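PDB 4XGN: 3-hydroxyacyl-CoA dehydrogenase from Burkholderia thailandensis, which probably catalyses the NAD-dependent oxidation of 3-hydroxyacyl-CoA to 3-ketoacyl-CoA. Local coordinates for residues Val15-Gly20 with Ala74-Ala79; Thr29-Thr34 with Arg55-Val60; Ala43-Asp48 with Phe61-Val66. All blocks are in the same frame, centred on the assembly; numbering follows the deposited sequence.

Contact 1: Val15-Gly20 with Ala74-Ala79; sequences VFLITG and AAVAAA. With NAD (nicotinamide-adenine-dinucleotide), chain I.
Val15 and Leu17 pack a buried strand against a helix through purely apolar side chains. Strand 15-19 is an interior strand of the parallel sheet, between 39-44 and 85-90, and helix 69-82 lies on one face of it. The short segments run nearly antiparallel, at 156°, with their axes 8.9 Å apart at the closest approach. At the start of the strand Val15 CG1, anti to the backbone N (chi1 177°), rests on the last turn of the helical segment, 3.7 Å from Ala79 CB. Leu17 spreads its two methyls over the preceding turn. Leu17 CD1 meets Ala75 CB at 4.0 Å, and Leu17 CD2 reaches Val76 CG2 at 3.8 Å, the side chains of Leu17 and Val76 crossing at about a right angle. Ala75 and Ala79 present their methyls to the strand. This is the layered alpha/beta packing of a Rossmann fold, in which alternate strand residues face opposite helix layers. Phe16 and Ile18 accordingly pack against helix 24-35. Met126 of helix 109-135 also packs on Leu17, and Val129 and Ala133 of that helix touch Val76. Past the strand, Gly20 turns with positive phi, and Gly20 CA comes within 3.5 Å of NAD O4B.

Contact 2: Thr29-Thr34 with Arg55-Val60; sequences TARLLT and RELGGV
Leu57 fills the tight part of this contact between two helices, with Ala30 and Thr34 around it. Its CG lies anti to the carbonyl carbon (chi1 -57°), and the side chain is directed at helix 24-35, where Leu57 CD1 meets Ala30 CB at 3.6 Å. Thr34 crosses it at a slant and places Thr34 OG1 3.6 Å from Leu57 CB. Thr34 OG1 donates back to Ala30 O at 2.8 Å. That carbonyl also accepts from Thr34 N, which comes from the opposite face of its plane. A water joins the two sides, donating to Thr34 OG1 and to Leu57 O. The solvent side is held more sparsely. There the extended Arg31 reaches Glu56: Arg31 NH1 donates to Glu56 OE2 at 2.9 Å, a nearly straight hydrogen bond (167°) that forms part of a salt bridge. OE2 lies in the guanidinium plane but is met from above its own carboxylate plane, and the two planes are 62° apart. Gly58 is the first residue to leave helical angles, and its positive phi belongs to a Schellman motif. Beneath the helices lies the parallel sheet: Ala30 packs on Ile18 of strand 15-19 and Leu42 of strand 39-44, and Thr34 on Val40.

Contact 3: Ala43-Asp48 with Phe61-Val66; sequences ADLNQD and FVRCDV. With NAD (nicotinamide-adenine-dinucleotide), chain I.
The adenosine end of the NAD pocket is built where Asp44 and Leu45 meet Cys64 and Asp65, at the ends of two parallel strands. Cys64 N donates to Asp44 O at 3.0 Å, from above the carbonyl plane. Ala43 CB and Cys64 CB touch at 3.7 Å. Asp44 puts its carboxylate, CG anti to the backbone N (chi1 -157°), at the adenine-side ribose. Asp44 OD1 accepts from NAD O2B at 2.6 Å, and Asp44 OD2 from NAD O3B at 2.7 Å. Two backbone bonds help to fix the carboxylate: Asn46 N to OD1, an Asx turn, and Ala22 N to OD2. Leu45 branches between the cofactor and segment 61-66. Leu45 CD1 lies 3.5 Å from NAD C5A, while CD2 packs on Asp65 and over one face of the Arg63 guanidinium, which is salt-bridged to Asp71. The adenine is read at two points. NAD N6A donates to Asp65 OD1 at 3.0 Å. Val66 N donates to NAD N1A. Away from the cofactor, Gln47 OE1 meets the Phe61 ring at its edge, 3.3 Å from Phe61 CE2. An acidic residue gripping both ribose hydroxyls at the end of the second strand, here 39-44, is characteristic of NAD-binding Rossmann folds.

All three contacts lie in the first half of the Rossmann fold, where strands 60-63, 39-44 and 15-19 are neighbours in that order. Contacts 1 and 3 use strands of the sheet. Contact 1 is on the face carrying helix 69-82; contact 2 joins helices 24-35 and 47-57 on the other face. Contact 3 sits at the C-terminal ends of strands 39-44 and 60-63. Along the chain, contacts 2 and 3 fall between the two segments of contact 1, and their own segments alternate. Contact 1 centres about 10 Å from contact 3 and about 12 Å from contact 2; contacts 2 and 3 are about 14 Å apart, centre to centre. Gly20 of contact 1 and Asp44, Leu45 and Cys64-Val66 of contact 3 line the NAD pocket.

Contact 1: Val15-Gly20 with Ala74-Ala79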
loop_
_atom_site.group_PDB
_atom_site.type_symbol
_atom_site.label_atom_id
_atom_site.label_comp_id
_atom_site.label_asym_id
_atom_site.label_seq_id
_atom_site.Cartn_x
_atom_site.Cartn_y
_atom_site.Cartn_z
ATOM N N VAL A 15 1.774 -15.631 30.059
ATOM C CA VAL A 15 3.160 -15.648 29.613
ATOM C C VAL A 15 3.362 -15.057 28.226
ATOM O O VAL A 15 2.586 -15.337 27.313
ATOM C CB VAL A 15 3.750 -17.077 29.682
ATOM C CG1 VAL A 15 5.196 -17.141 29.156
ATOM C CG2 VAL A 15 3.710 -17.565 31.118
ATOM N N PHE A 16 4.442 -14.278 28.099
ATOM C CA PHE A 16 4.817 -13.603 26.829
ATOM C C PHE A 16 6.248 -13.894 26.515
ATOM O O PHE A 16 7.138 -13.635 27.336
ATOM C CB PHE A 16 4.604 -12.096 26.941
ATOM C CG PHE A 16 3.208 -11.774 27.232
ATOM C CD1 PHE A 16 2.748 -11.827 28.538
ATOM C CD2 PHE A 16 2.277 -11.620 26.189
ATOM C CE1 PHE A 16 1.416 -11.634 28.830
ATOM C CE2 PHE A 16 0.934 -11.421 26.491
ATOM C CZ PHE A 16 0.520 -11.423 27.810
ATOM N N LEU A 17 6.445 -14.444 25.314
ATOM C CA LEU A 17 7.762 -14.842 24.796
ATOM C C LEU A 17 8.213 -13.713 23.901
ATOM O O LEU A 17 7.462 -13.323 22.983
ATOM C CB LEU A 17 7.676 -16.161 24.041
ATOM C CG LEU A 17 8.958 -16.598 23.291
ATOM C CD1 LEU A 17 10.149 -16.742 24.218
ATOM C CD2 LEU A 17 8.673 -17.920 22.592
ATOM N N ILE A 18 9.379 -13.155 24.212
ATOM C CA ILE A 18 9.870 -11.973 23.552
ATOM C C ILE A 18 11.275 -12.294 23.008
ATOM O O ILE A 18 12.225 -12.427 23.781
ATOM C CB ILE A 18 9.948 -10.772 24.474
ATOM C CG1 ILE A 18 8.591 -10.498 25.174
ATOM C CG2 ILE A 18 10.395 -9.536 23.713
ATOM C CD1 ILE A 18 8.639 -9.420 26.220
ATOM N N THR A 19 11.398 -12.289 21.692
ATOM C CA THR A 19 12.695 -12.488 21.039
ATOM C C THR A 19 13.380 -11.141 20.934
ATOM O O THR A 19 12.721 -10.104 20.796
ATOM C CB THR A 19 12.640 -13.168 19.682
ATOM O OG1 THR A 19 12.220 -12.236 18.686
ATOM C CG2 THR A 19 11.793 -14.444 19.716
ATOM N N GLY A 20 14.713 -11.149 20.961
ATOM C CA GLY A 20 15.457 -9.908 21.089
ATOM C C GLY A 20 15.185 -9.204 22.414
ATOM O O GLY A 20 15.433 -8.025 22.565
ATOM N N ALA A 74 13.107 -24.722 22.433
ATOM C CA ALA A 74 13.463 -24.497 23.839
ATOM C C ALA A 74 12.792 -23.269 24.411
ATOM O O ALA A 74 12.268 -23.336 25.538
ATOM C CB ALA A 74 14.993 -24.404 23.992
ATOM N N ALA A 75 12.702 -22.198 23.606
ATOM C CA ALA A 75 12.171 -20.943 24.094
ATOM C C ALA A 75 10.682 -21.113 24.307
ATOM O O ALA A 75 10.159 -20.706 25.347
ATOM C CB ALA A 75 12.464 -19.779 23.143
ATOM N N VAL A 76 10.006 -21.759 23.352
ATOM C CA VAL A 76 8.568 -22.030 23.531
ATOM C C VAL A 76 8.284 -22.982 24.695
ATOM O O VAL A 76 7.283 -22.770 25.413
ATOM C CB VAL A 76 7.900 -22.473 22.207
ATOM C CG1 VAL A 76 6.444 -22.881 22.396
ATOM C CG2 VAL A 76 8.035 -21.358 21.225
ATOM N N ALA A 77 9.135 -23.974 24.896
ATOM C CA ALA A 77 9.000 -24.892 26.022
ATOM C C ALA A 77 9.110 -24.199 27.357
ATOM O O ALA A 77 8.319 -24.469 28.282
ATOM C CB ALA A 77 9.999 -26.018 25.930
ATOM N N ALA A 78 10.096 -23.318 27.477
ATOM C CA ALA A 78 10.269 -22.535 28.683
ATOM C C ALA A 78 9.026 -21.700 28.974
ATOM O O ALA A 78 8.561 -21.637 30.100
ATOM C CB ALA A 78 11.482 -21.650 28.588
ATOM N N ALA A 79 8.438 -21.101 27.937
ATOM C CA ALA A 79 7.217 -20.316 28.127
ATOM C C ALA A 79 6.044 -21.174 28.596
ATOM O O ALA A 79 5.374 -20.807 29.577
ATOM C CB ALA A 79 6.850 -19.560 26.858
HETATM P PA NAD I . 18.692 -4.105 19.494
HETATM O O1A NAD I . 19.952 -4.366 18.749
HETATM O O2A NAD I . 18.765 -3.211 20.693
HETATM O O5B NAD I . 17.989 -5.478 19.930
HETATM C C5B NAD I . 17.950 -6.591 19.063
HETATM C C4B NAD I . 18.101 -7.876 19.895
HETATM O O4B NAD I . 18.065 -8.834 18.966
HETATM C C3B NAD I . 19.498 -7.966 20.562
HETATM O O3B NAD I . 19.463 -8.097 21.945
HETATM C C2B NAD I . 20.075 -9.157 19.776
HETATM O O2B NAD I . 21.141 -9.822 20.547
HETATM C C1B NAD I . 19.036 -9.907 19.416
HETATM N N9A NAD I . 19.308 -10.737 18.283
HETATM C C8A NAD I . 19.985 -10.446 17.128
HETATM N N7A NAD I . 20.069 -11.570 16.344
HETATM C C5A NAD I . 19.418 -12.502 17.027
HETATM C C6A NAD I . 19.164 -13.814 16.724
HETATM N N6A NAD I . 19.594 -14.571 15.593
HETATM N N1A NAD I . 18.465 -14.559 17.595
HETATM C C2A NAD I . 18.005 -14.037 18.773
HETATM N N3A NAD I . 18.237 -12.725 19.074
HETATM C C4A NAD I . 18.961 -12.003 18.192
HETATM O O3 NAD I . 17.807 -3.409 18.347
HETATM P PN NAD I . 16.239 -2.990 18.489
HETATM O O1N NAD I . 16.172 -1.564 18.050
HETATM O O2N NAD I . 15.608 -3.264 19.845
HETATM O O5D NAD I . 15.537 -3.916 17.360
HETATM C C5D NAD I . 14.334 -4.641 17.606
HETATM C C4D NAD I . 13.562 -4.901 16.370
HETATM O O4D NAD I . 13.122 -3.679 15.946
HETATM C C3D NAD I . 14.440 -5.471 15.228
HETATM O O3D NAD I . 13.756 -6.374 14.474
HETATM C C2D NAD I . 14.738 -4.161 14.446
HETATM O O2D NAD I . 15.183 -4.463 13.045
HETATM C C1D NAD I . 13.592 -3.513 14.474
HETATM N N1N NAD I . 13.584 -2.074 14.237
HETATM C C2N NAD I . 14.352 -1.184 14.952
HETATM C C3N NAD I . 14.321 0.182 14.701
HETATM C C7N NAD I . 15.180 1.176 15.424
HETATM O O7N NAD I . 15.269 2.300 14.990
HETATM N N7N NAD I . 15.845 0.816 16.626
HETATM C C4N NAD I . 13.450 0.651 13.694
HETATM C C5N NAD I . 12.656 -0.230 13.006
HETATM C C6N NAD I . 12.714 -1.580 13.277
#

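Contact 2: Thr29-Thr34 with Arg55-Val60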
loop_
_atom_site.group_PDB
_atom_site.type_symbol
_atom_site.label_atom_id
_atom_site.label_comp_id
_atom_site.label_asym_id
_atom_site.label_seq_id
_atom_site.Cartn_x
_atom_site.Cartn_y
_atom_site.Cartn_z
ATOM N N THR A 29 9.522 -3.814 25.783
ATOM C CA THR A 29 8.304 -4.607 25.768
ATOM C C THR A 29 8.180 -5.489 27.014
ATOM O O THR A 29 7.129 -5.547 27.658
ATOM C CB THR A 29 8.199 -5.452 24.483
ATOM O OG1 THR A 29 8.192 -4.560 23.348
ATOM C CG2 THR A 29 6.883 -6.227 24.437
ATOM N N ALA A 30 9.267 -6.171 27.321
ATOM C CA ALA A 30 9.365 -7.027 28.492
ATOM C C ALA A 30 9.033 -6.264 29.754
ATOM O O ALA A 30 8.284 -6.760 30.595
ATOM C CB ALA A 30 10.760 -7.654 28.581
ATOM N N ARG A 31 9.575 -5.059 29.891
ATOM C CA ARG A 31 9.358 -4.244 31.056
ATOM C C ARG A 31 7.895 -3.890 31.191
ATOM O O ARG A 31 7.307 -4.037 32.282
ATOM C CB ARG A 31 10.204 -2.982 31.038
ATOM C CG ARG A 31 11.685 -3.221 31.169
ATOM C CD ARG A 31 12.423 -1.887 31.129
ATOM N NE ARG A 31 13.849 -2.103 31.090
ATOM C CZ ARG A 31 14.608 -2.415 32.111
ATOM N NH1 ARG A 31 14.106 -2.564 33.341
ATOM N NH2 ARG A 31 15.901 -2.587 31.893
ATOM N N LEU A 32 7.295 -3.430 30.095
ATOM C CA LEU A 32 5.934 -2.948 30.150
ATOM C C LEU A 32 4.978 -4.086 30.453
ATOM O O LEU A 32 4.057 -3.894 31.257
ATOM C CB LEU A 32 5.539 -2.210 28.851
ATOM C CG LEU A 32 4.121 -1.631 28.810
ATOM C CD1 LEU A 32 4.072 -0.447 27.868
ATOM C CD2 LEU A 32 3.080 -2.583 28.247
ATOM N N LEU A 33 5.191 -5.245 29.827
ATOM C CA LEU A 33 4.339 -6.419 30.035
ATOM C C LEU A 33 4.460 -6.938 31.456
ATOM O O LEU A 33 3.438 -7.313 32.073
ATOM C CB LEU A 33 4.619 -7.516 29.030
ATOM C CG LEU A 33 4.211 -7.151 27.584
ATOM C CD1 LEU A 33 4.639 -8.224 26.604
ATOM C CD2 LEU A 33 2.721 -6.877 27.409
ATOM N N THR A 34 5.669 -6.896 31.997
ATOM C CA THR A 34 5.892 -7.286 33.389
ATOM C C THR A 34 5.171 -6.321 34.352
ATOM O O THR A 34 4.600 -6.772 35.385
ATOM C CB THR A 34 7.393 -7.353 33.722
ATOM O OG1 THR A 34 8.037 -8.359 32.927
ATOM C CG2 THR A 34 7.591 -7.698 35.189
ATOM N N ARG A 55 16.069 -11.909 35.347
ATOM C CA ARG A 55 16.069 -11.796 36.822
ATOM C C ARG A 55 15.387 -10.530 37.330
ATOM O O ARG A 55 14.554 -10.582 38.282
ATOM C CB ARG A 55 17.482 -11.903 37.395
ATOM C CG ARG A 55 18.057 -13.298 37.275
ATOM C CD ARG A 55 19.466 -13.320 37.826
ATOM N NE ARG A 55 19.975 -14.685 37.871
ATOM C CZ ARG A 55 20.694 -15.194 38.879
ATOM N NH1 ARG A 55 21.026 -14.465 39.941
ATOM N NH2 ARG A 55 21.110 -16.462 38.835
ATOM N N GLU A 56 15.740 -9.392 36.725
ATOM C CA GLU A 56 15.195 -8.098 37.107
ATOM C C GLU A 56 13.652 -8.142 37.000
ATOM O O GLU A 56 12.914 -7.595 37.883
ATOM C CB GLU A 56 15.826 -6.976 36.255
ATOM C CG GLU A 56 15.444 -5.554 36.633
ATOM C CD GLU A 56 16.003 -4.501 35.704
ATOM O OE1 GLU A 56 16.914 -4.797 34.870
ATOM O OE2 GLU A 56 15.492 -3.363 35.787
ATOM N N LEU A 57 13.144 -8.833 35.978
ATOM C CA LEU A 57 11.697 -8.891 35.710
ATOM C C LEU A 57 10.979 -10.097 36.288
ATOM O O LEU A 57 9.744 -10.210 36.113
ATOM C CB LEU A 57 11.425 -8.819 34.174
ATOM C CG LEU A 57 12.008 -7.565 33.543
ATOM C CD1 LEU A 57 11.642 -7.547 32.060
ATOM C CD2 LEU A 57 11.550 -6.263 34.163
ATOM N N GLY A 58 11.695 -10.933 37.046
ATOM C CA GLY A 58 11.103 -12.142 37.569
ATOM C C GLY A 58 10.634 -13.121 36.501
ATOM O O GLY A 58 9.752 -13.916 36.785
ATOM N N GLY A 59 11.252 -13.112 35.300
ATOM C CA GLY A 59 10.925 -14.049 34.248
ATOM C C GLY A 59 12.022 -15.058 33.993
ATOM O O GLY A 59 12.798 -15.386 34.912
ATOM N N VAL A 60 12.092 -15.569 32.768
ATOM C CA VAL A 60 13.028 -16.629 32.400
ATOM C C VAL A 60 13.786 -16.191 31.158
ATOM O O VAL A 60 13.199 -15.611 30.269
ATOM C CB VAL A 60 12.251 -17.948 32.124
ATOM C CG1 VAL A 60 13.116 -19.032 31.496
ATOM C CG2 VAL A 60 11.546 -18.431 33.387
HETATM O O HOH W 1 8.193 -11.162 33.931
#

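Contact 3: Ala43-Asp48 with Phe61-Val66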
loop_
_atom_site.group_PDB
_atom_site.type_symbol
_atom_site.label_atom_id
_atom_site.label_comp_id
_atom_site.label_asym_id
_atom_site.label_seq_id
_atom_site.Cartn_x
_atom_site.Cartn_y
_atom_site.Cartn_z
ATOM N N ALA A 43 14.102 -14.400 24.865
ATOM C CA ALA A 43 14.873 -15.250 23.949
ATOM C C ALA A 43 15.856 -14.368 23.161
ATOM O O ALA A 43 15.454 -13.452 22.470
ATOM C CB ALA A 43 13.915 -15.994 23.035
ATOM N N ASP A 44 17.156 -14.569 23.332
ATOM C CA ASP A 44 18.131 -13.701 22.732
ATOM C C ASP A 44 19.448 -14.424 22.638
ATOM O O ASP A 44 19.665 -15.404 23.356
ATOM C CB ASP A 44 18.285 -12.441 23.618
ATOM C CG ASP A 44 18.836 -11.229 22.877
ATOM O OD1 ASP A 44 20.024 -11.232 22.466
ATOM O OD2 ASP A 44 18.059 -10.221 22.744
ATOM N N LEU A 45 20.350 -13.902 21.794
ATOM C CA LEU A 45 21.746 -14.346 21.814
ATOM C C LEU A 45 22.551 -13.879 23.042
ATOM O O LEU A 45 23.564 -14.521 23.428
ATOM C CB LEU A 45 22.459 -13.865 20.551
ATOM C CG LEU A 45 21.802 -14.232 19.230
ATOM C CD1 LEU A 45 22.540 -13.511 18.103
ATOM C CD2 LEU A 45 21.817 -15.750 19.042
ATOM N N ASN A 46 22.129 -12.754 23.641
ATOM C CA ASN A 46 22.948 -12.066 24.616
ATOM C C ASN A 46 22.696 -12.710 25.979
ATOM O O ASN A 46 21.708 -12.382 26.631
ATOM C CB ASN A 46 22.601 -10.585 24.675
ATOM C CG ASN A 46 23.562 -9.785 25.510
ATOM O OD1 ASN A 46 24.153 -10.288 26.460
ATOM N ND2 ASN A 46 23.666 -8.491 25.205
ATOM N N GLN A 47 23.568 -13.629 26.380
ATOM C CA GLN A 47 23.326 -14.435 27.607
ATOM C C GLN A 47 23.383 -13.581 28.862
ATOM O O GLN A 47 22.484 -13.654 29.733
ATOM C CB GLN A 47 24.312 -15.625 27.664
ATOM C CG GLN A 47 24.429 -16.377 28.961
ATOM C CD GLN A 47 23.185 -17.161 29.351
ATOM O OE1 GLN A 47 22.674 -17.985 28.568
ATOM N NE2 GLN A 47 22.730 -16.970 30.592
ATOM N N ASP A 48 24.412 -12.739 28.954
ATOM C CA ASP A 48 24.615 -11.959 30.184
ATOM C C ASP A 48 23.537 -10.929 30.389
ATOM O O ASP A 48 22.944 -10.896 31.468
ATOM C CB ASP A 48 25.986 -11.280 30.201
ATOM C CG ASP A 48 27.131 -12.231 30.467
ATOM O OD1 ASP A 48 26.960 -13.418 30.872
ATOM O OD2 ASP A 48 28.278 -11.743 30.342
ATOM N N PHE A 61 15.088 -16.420 31.150
ATOM C CA PHE A 61 15.887 -16.276 29.904
ATOM C C PHE A 61 16.239 -17.612 29.293
ATOM O O PHE A 61 16.617 -18.565 29.981
ATOM C CB PHE A 61 17.185 -15.517 30.185
ATOM C CG PHE A 61 18.088 -15.435 29.019
ATOM C CD1 PHE A 61 17.773 -14.595 27.991
ATOM C CD2 PHE A 61 19.217 -16.211 28.909
ATOM C CE1 PHE A 61 18.568 -14.538 26.859
ATOM C CE2 PHE A 61 20.028 -16.159 27.773
ATOM C CZ PHE A 61 19.702 -15.315 26.760
ATOM N N VAL A 62 16.170 -17.673 27.958
ATOM C CA VAL A 62 16.653 -18.809 27.174
ATOM C C VAL A 62 17.568 -18.274 26.071
ATOM O O VAL A 62 17.153 -17.440 25.267
ATOM C CB VAL A 62 15.473 -19.538 26.533
ATOM C CG1 VAL A 62 15.917 -20.702 25.658
ATOM C CG2 VAL A 62 14.457 -19.910 27.577
ATOM N N ARG A 63 18.821 -18.751 26.035
ATOM C CA ARG A 63 19.703 -18.455 24.890
ATOM C C ARG A 63 19.084 -19.067 23.644
ATOM O O ARG A 63 18.900 -20.282 23.557
ATOM C CB ARG A 63 21.096 -18.996 25.111
ATOM C CG ARG A 63 22.101 -18.521 24.080
ATOM C CD ARG A 63 22.053 -19.215 22.749
ATOM N NE ARG A 63 23.102 -18.746 21.833
ATOM C CZ ARG A 63 23.212 -19.133 20.569
ATOM N NH1 ARG A 63 22.407 -20.066 20.068
ATOM N NH2 ARG A 63 24.174 -18.637 19.822
ATOM N N CYS A 64 18.719 -18.202 22.702
ATOM C CA CYS A 64 17.924 -18.608 21.557
ATOM C C CYS A 64 18.332 -17.844 20.320
ATOM O O CYS A 64 18.218 -16.621 20.256
ATOM C CB CYS A 64 16.441 -18.476 21.900
ATOM S SG CYS A 64 15.317 -18.651 20.476
ATOM N N ASP A 65 18.909 -18.561 19.366
ATOM C CA ASP A 65 19.115 -18.032 18.025
ATOM C C ASP A 65 17.867 -18.337 17.288
ATOM O O ASP A 65 17.553 -19.496 17.049
ATOM C CB ASP A 65 20.311 -18.691 17.362
ATOM C CG ASP A 65 20.664 -18.100 15.999
ATOM O OD1 ASP A 65 19.772 -17.507 15.310
ATOM O OD2 ASP A 65 21.874 -18.289 15.620
ATOM N N VAL A 66 17.131 -17.296 16.933
ATOM C CA VAL A 66 15.829 -17.484 16.314
ATOM C C VAL A 66 15.862 -18.230 14.977
ATOM O O VAL A 66 14.827 -18.739 14.553
ATOM C CB VAL A 66 15.070 -16.122 16.096
ATOM C CG1 VAL A 66 14.746 -15.459 17.422
ATOM C CG2 VAL A 66 15.837 -15.204 15.177
HETATM P PA NAD I . 18.692 -4.105 19.494
HETATM O O1A NAD I . 19.952 -4.366 18.749
HETATM O O2A NAD I . 18.765 -3.211 20.693
HETATM O O5B NAD I . 17.989 -5.478 19.930
HETATM C C5B NAD I . 17.950 -6.591 19.063
HETATM C C4B NAD I . 18.101 -7.876 19.895
HETATM O O4B NAD I . 18.065 -8.834 18.966
HETATM C C3B NAD I . 19.498 -7.966 20.562
HETATM O O3B NAD I . 19.463 -8.097 21.945
HETATM C C2B NAD I . 20.075 -9.157 19.776
HETATM O O2B NAD I . 21.141 -9.822 20.547
HETATM C C1B NAD I . 19.036 -9.907 19.416
HETATM N N9A NAD I . 19.308 -10.737 18.283
HETATM C C8A NAD I . 19.985 -10.446 17.128
HETATM N N7A NAD I . 20.069 -11.570 16.344
HETATM C C5A NAD I . 19.418 -12.502 17.027
HETATM C C6A NAD I . 19.164 -13.814 16.724
HETATM N N6A NAD I . 19.594 -14.571 15.593
HETATM N N1A NAD I . 18.465 -14.559 17.595
HETATM C C2A NAD I . 18.005 -14.037 18.773
HETATM N N3A NAD I . 18.237 -12.725 19.074
HETATM C C4A NAD I . 18.961 -12.003 18.192
HETATM O O3 NAD I . 17.807 -3.409 18.347
HETATM P PN NAD I . 16.239 -2.990 18.489
HETATM O O1N NAD I . 16.172 -1.564 18.050
HETATM O O2N NAD I . 15.608 -3.264 19.845
HETATM O O5D NAD I . 15.537 -3.916 17.360
HETATM C C5D NAD I . 14.334 -4.641 17.606
HETATM C C4D NAD I . 13.562 -4.901 16.370
HETATM O O4D NAD I . 13.122 -3.679 15.946
HETATM C C3D NAD I . 14.440 -5.471 15.228
HETATM O O3D NAD I . 13.756 -6.374 14.474
HETATM C C2D NAD I . 14.738 -4.161 14.446
HETATM O O2D NAD I . 15.183 -4.463 13.045
HETATM C C1D NAD I . 13.592 -3.513 14.474
HETATM N N1N NAD I . 13.584 -2.074 14.237
HETATM C C2N NAD I . 14.352 -1.184 14.952
HETATM C C3N NAD I . 14.321 0.182 14.701
HETATM C C7N NAD I . 15.180 1.176 15.424
HETATM O O7N NAD I . 15.269 2.300 14.990
HETATM N N7N NAD I . 15.845 0.816 16.626
HETATM C C4N NAD I . 13.450 0.651 13.694
HETATM C C5N NAD I . 12.656 -0.230 13.006
HETATM C C6N NAD I . 12.714 -1.580 13.277
HETATM O O HOH W 2 24.886 -16.804 22.678
#